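PDB 4R4X: pngf-ii from Elizabethkingia meningoseptica, which is a peptide:N-glycosidase that strips N-linked glycans from glycoproteins, probably by cleaving the amide bond between the asparagine side chain and its first sugar. Local coordinates for residues V275-N278 / K282-Q285; T398-N401 / G405-V408. All blocks are in the same frame, centred on the assembly; numbering follows the deposited sequence.

Overall arrangement
The two contacts lie next to each other, contact 1 at the surface and contact 2 buried beside it, their centres about 9 Å apart and about 36 and 33 Å from the centre of the chain. They come in series: contact 1 is the short two-stranded hairpin 275-276/284-285, in the part matching the N-terminal PNGase F family, and contact 2 follows in the part matching the C-terminal one. There, loop 398-401 turns back onto the start of strand 406-412, an outermost strand of a four-stranded antiparallel sheet. Both tyrosine hydroxyls of the hairpin hydrogen-bond to residues of contact 2. The pair thus probably helps to join the two PNGase F regions.

Contact 1. Residues V275-N278 / K282-Q285; sequences VYQN and KSYQ
Tyr276 and Tyr284 face each other as the antiparallel hydrogen-bonded pair of this hairpin, and the backbone bonds come first. Tyr276 N donates to Tyr284 O over 2.7 Å in a nearly straight bond (170° at the hydrogen). The return bond, Tyr284 N to Tyr276 O, is longer at 3.0 Å and more bent. Tyr284 O also receives a C-H...O contact from Val275 CA (3.4 Å). Beyond Ser283 a water carries the link on: it accepts from Asn278 N at 2.7 Å and donates to Lys282 O at 2.8 Å, sitting in plane at the edge of the Tyr284 ring. Near the plane of that ring, at its edge beside CD2, lies Tyr276 O.

Side-chain polar contact is modest. On the face shared with Val275, the extended chain of Gln277 reaches across so that OE1 takes a weak hydrogen bond from Ser283 OG at 2.9 Å. Gln277 CG meanwhile rests against Lys282 O, and Val275 CG1 sets a methyl against the Ser283 OG hydroxyl at 4.0 Å.

Apolar packing is looser. On the other face the two tyrosines meet at their CB atoms, 4.3 Å apart. Tyr276 holds CG anti to its backbone N (chi1 178°) while Tyr284 has CG beside its own (chi1 -57°), which leaves them touching at CB rather than ring on ring.

Tyr276 OH bonds to Gly405 O and Glu407 N of the later region, while Tyr284 OH bonds both to Thr398 OG1 there and to Asn280 OD1 in the hairpin's turn. Asn278 ND2 adds bonds to Met399 O and Gly405 O.

A ladder of just two backbone bonds is thus supplemented by a water, and the tyrosine hydroxyls tie one face of the hairpin to residues 398-407.

Contact 2. Residues T398-N401 / G405-V408; sequences TMFN and GVEV
Val406 CG2 is the methyl on which this contact turns, meeting both Phe400 and Met399, the latter a selenomethionine. It lies 3.6 Å from Phe400 CZ and 3.8 Å from Met399 CG, and both side chains pass it at a slant. The valine rotamer puts CG2 there: with CG1 opposite the backbone N (chi1 167°), CG2 falls beside that N, on the side of the loop.

Met399 folds compactly. Its CG sits between the backbone N and the carbonyl carbon (chi1 69°), which sets it over the centre of the neighbouring Phe400 ring, 3.9 Å above the plane of one face. The later bends, at chi2 (-86°) and chi3, turn only the selenium and its methyl. The CZ end of the ring reaches the valine.

Further back along the ring, Phe400 CD1 comes to 3.9 Å from Gly405 CA, at the point where the chain leads into strand 406-412.

Around the contact, Phe400 also packs on Val513 and Val530, and Val406 on Phe383. The Gln517 amide bonds to Thr398 O and Phe400 N, and Asn278 ND2 to Met399 O.

Across the contact the chemistry is thus purely van der Waals: buried apolar groups close the return from loop to strand, while Gln517 and Asn278 satisfy backbone polar atoms of the loop from outside.

Contact 1. Residues V275-N278 / K282-Q285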
loop_
_atom_site.group_PDB
_atom_site.type_symbol
_atom_site.label_atom_id
_atom_site.label_comp_id
_atom_site.label_asym_id
_atom_site.label_seq_id
_atom_site.Cartn_x
_atom_site.Cartn_y
_atom_site.Cartn_z
ATOM N N VAL A 275 11.104 -18.079 28.341
ATOM C CA VAL A 275 12.382 -17.435 28.684
ATOM C C VAL A 275 13.493 -17.911 27.740
ATOM O O VAL A 275 13.623 -19.098 27.478
ATOM C CB VAL A 275 12.774 -17.715 30.169
ATOM C CG1 VAL A 275 14.155 -17.182 30.489
ATOM C CG2 VAL A 275 11.777 -17.077 31.128
ATOM N N TYR A 276 14.264 -16.980 27.182
ATOM C CA TYR A 276 15.440 -17.308 26.379
ATOM C C TYR A 276 16.704 -16.918 27.145
ATOM O O TYR A 276 16.799 -15.821 27.678
ATOM C CB TYR A 276 15.423 -16.564 25.018
ATOM C CG TYR A 276 16.662 -16.827 24.163
ATOM C CD1 TYR A 276 16.830 -18.035 23.486
ATOM C CD2 TYR A 276 17.655 -15.879 24.042
ATOM C CE1 TYR A 276 17.963 -18.282 22.713
ATOM C CE2 TYR A 276 18.783 -16.103 23.272
ATOM C CZ TYR A 276 18.943 -17.310 22.619
ATOM O OH TYR A 276 20.062 -17.523 21.866
ATOM N N GLN A 277 17.678 -17.815 27.181
ATOM C CA GLN A 277 18.965 -17.554 27.862
ATOM C C GLN A 277 20.100 -18.110 27.014
ATOM O O GLN A 277 19.929 -19.157 26.384
ATOM C CB GLN A 277 18.951 -18.184 29.261
ATOM C CG GLN A 277 18.011 -17.465 30.208
ATOM C CD GLN A 277 17.915 -18.080 31.597
ATOM O OE1 GLN A 277 17.377 -17.466 32.515
ATOM N NE2 GLN A 277 18.401 -19.286 31.744
ATOM N N ASN A 278 21.244 -17.418 26.954
ATOM C CA ASN A 278 22.311 -17.844 26.051
ATOM C C ASN A 278 23.714 -17.844 26.650
ATOM O O ASN A 278 24.703 -17.929 25.895
ATOM C CB ASN A 278 22.324 -16.983 24.787
ATOM C CG ASN A 278 22.800 -15.573 25.047
ATOM O OD1 ASN A 278 23.143 -15.202 26.184
ATOM N ND2 ASN A 278 22.820 -14.767 23.990
ATOM N N LYS A 282 21.825 -12.929 31.611
ATOM C CA LYS A 282 20.561 -12.241 31.591
ATOM C C LYS A 282 19.454 -13.148 31.038
ATOM O O LYS A 282 19.713 -14.264 30.543
ATOM C CB LYS A 282 20.675 -10.965 30.753
ATOM C CG LYS A 282 21.662 -9.971 31.327
ATOM C CD LYS A 282 21.744 -8.704 30.502
ATOM C CE LYS A 282 22.668 -7.687 31.154
ATOM N NZ LYS A 282 22.795 -6.497 30.262
ATOM N N SER A 283 18.233 -12.641 31.131
ATOM C CA SER A 283 17.049 -13.311 30.633
ATOM C C SER A 283 16.311 -12.466 29.633
ATOM O O SER A 283 16.249 -11.242 29.757
ATOM C CB SER A 283 16.096 -13.624 31.759
ATOM O OG SER A 283 16.618 -14.692 32.483
ATOM N N TYR A 284 15.726 -13.143 28.657
ATOM C CA TYR A 284 14.988 -12.479 27.590
ATOM C C TYR A 284 13.690 -13.245 27.444
ATOM O O TYR A 284 13.611 -14.421 27.843
ATOM C CB TYR A 284 15.827 -12.470 26.319
ATOM C CG TYR A 284 17.155 -11.810 26.563
ATOM C CD1 TYR A 284 17.267 -10.412 26.563
ATOM C CD2 TYR A 284 18.276 -12.554 26.862
ATOM C CE1 TYR A 284 18.455 -9.791 26.840
ATOM C CE2 TYR A 284 19.488 -11.944 27.141
ATOM C CZ TYR A 284 19.575 -10.558 27.125
ATOM O OH TYR A 284 20.771 -9.917 27.386
ATOM N N GLN A 285 12.681 -12.585 26.890
ATOM C CA GLN A 285 11.330 -13.115 26.903
ATOM C C GLN A 285 10.699 -13.130 25.511
ATOM O O GLN A 285 10.578 -12.097 24.864
ATOM C CB GLN A 285 10.449 -12.285 27.833
ATOM C CG GLN A 285 10.998 -12.101 29.233
ATOM C CD GLN A 285 12.011 -10.975 29.348
ATOM O OE1 GLN A 285 11.878 -9.911 28.714
ATOM N NE2 GLN A 285 13.033 -11.197 30.173
HETATM O O HOH W 1 21.077 -15.069 28.272
#

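Contact 2. Residues T398-N401 / G405-V408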
loop_
_atom_site.group_PDB
_atom_site.type_symbol
_atom_site.label_atom_id
_atom_site.label_comp_id
_atom_site.label_asym_id
_atom_site.label_seq_id
_atom_site.Cartn_x
_atom_site.Cartn_y
_atom_site.Cartn_z
ATOM N N THR A 398 19.802 -7.178 24.560
ATOM C CA THR A 398 21.218 -7.059 24.867
ATOM C C THR A 398 21.944 -8.414 24.820
ATOM O O THR A 398 23.050 -8.563 25.352
ATOM C CB THR A 398 21.364 -6.448 26.262
ATOM O OG1 THR A 398 20.620 -7.249 27.219
ATOM C CG2 THR A 398 20.809 -5.054 26.271
HETATM N N MSE A 399 21.357 -9.395 24.137
HETATM C CA MSE A 399 21.877 -10.772 24.169
HETATM C C MSE A 399 23.109 -10.996 23.333
HETATM O O MSE A 399 23.719 -12.052 23.407
HETATM C CB MSE A 399 20.793 -11.773 23.748
HETATM C CG MSE A 399 20.372 -11.747 22.288
HETATM SE SE MSE A 399 18.962 -10.391 21.996
HETATM C CE MSE A 399 17.473 -11.247 22.962
ATOM N N PHE A 400 23.501 -10.005 22.551
ATOM C CA PHE A 400 24.521 -10.218 21.540
ATOM C C PHE A 400 25.937 -10.018 22.053
ATOM O O PHE A 400 26.898 -10.194 21.313
ATOM C CB PHE A 400 24.193 -9.380 20.315
ATOM C CG PHE A 400 22.974 -9.865 19.599
ATOM C CD1 PHE A 400 23.018 -11.047 18.874
ATOM C CD2 PHE A 400 21.791 -9.165 19.655
ATOM C CE1 PHE A 400 21.905 -11.514 18.226
ATOM C CE2 PHE A 400 20.668 -9.620 18.989
ATOM C CZ PHE A 400 20.719 -10.802 18.279
ATOM N N ASN A 401 26.083 -9.730 23.344
ATOM C CA ASN A 401 27.425 -9.811 23.942
ATOM C C ASN A 401 27.918 -11.246 24.175
ATOM O O ASN A 401 29.074 -11.433 24.524
ATOM C CB ASN A 401 27.557 -8.968 25.207
ATOM C CG ASN A 401 26.789 -9.534 26.393
ATOM O OD1 ASN A 401 27.253 -9.438 27.540
ATOM N ND2 ASN A 401 25.634 -10.099 26.144
ATOM N N GLY A 405 24.611 -15.548 20.758
ATOM C CA GLY A 405 23.637 -14.651 20.134
ATOM C C GLY A 405 22.233 -15.198 20.294
ATOM O O GLY A 405 21.833 -15.593 21.406
ATOM N N VAL A 406 21.500 -15.232 19.184
ATOM C CA VAL A 406 20.156 -15.793 19.147
ATOM C C VAL A 406 20.229 -17.092 18.337
ATOM O O VAL A 406 20.640 -17.089 17.202
ATOM C CB VAL A 406 19.140 -14.845 18.462
ATOM C CG1 VAL A 406 17.860 -15.601 18.159
ATOM C CG2 VAL A 406 18.845 -13.652 19.351
ATOM N N GLU A 407 19.806 -18.187 18.931
ATOM C CA GLU A 407 19.902 -19.495 18.294
ATOM C C GLU A 407 18.558 -20.146 18.452
ATOM O O GLU A 407 18.023 -20.191 19.570
ATOM C CB GLU A 407 21.004 -20.322 18.964
ATOM C CG GLU A 407 21.135 -21.737 18.433
ATOM C CD GLU A 407 22.463 -22.369 18.835
ATOM O OE1 GLU A 407 23.108 -22.990 17.958
ATOM O OE2 GLU A 407 22.874 -22.185 20.000
ATOM N N VAL A 408 17.993 -20.602 17.337
ATOM C CA VAL A 408 16.663 -21.200 17.302
ATOM C C VAL A 408 16.711 -22.535 16.537
ATOM O O VAL A 408 17.353 -22.615 15.488
ATOM C CB VAL A 408 15.676 -20.242 16.594
ATOM C CG1 VAL A 408 14.234 -20.675 16.784
ATOM C CG2 VAL A 408 15.869 -18.816 17.094
#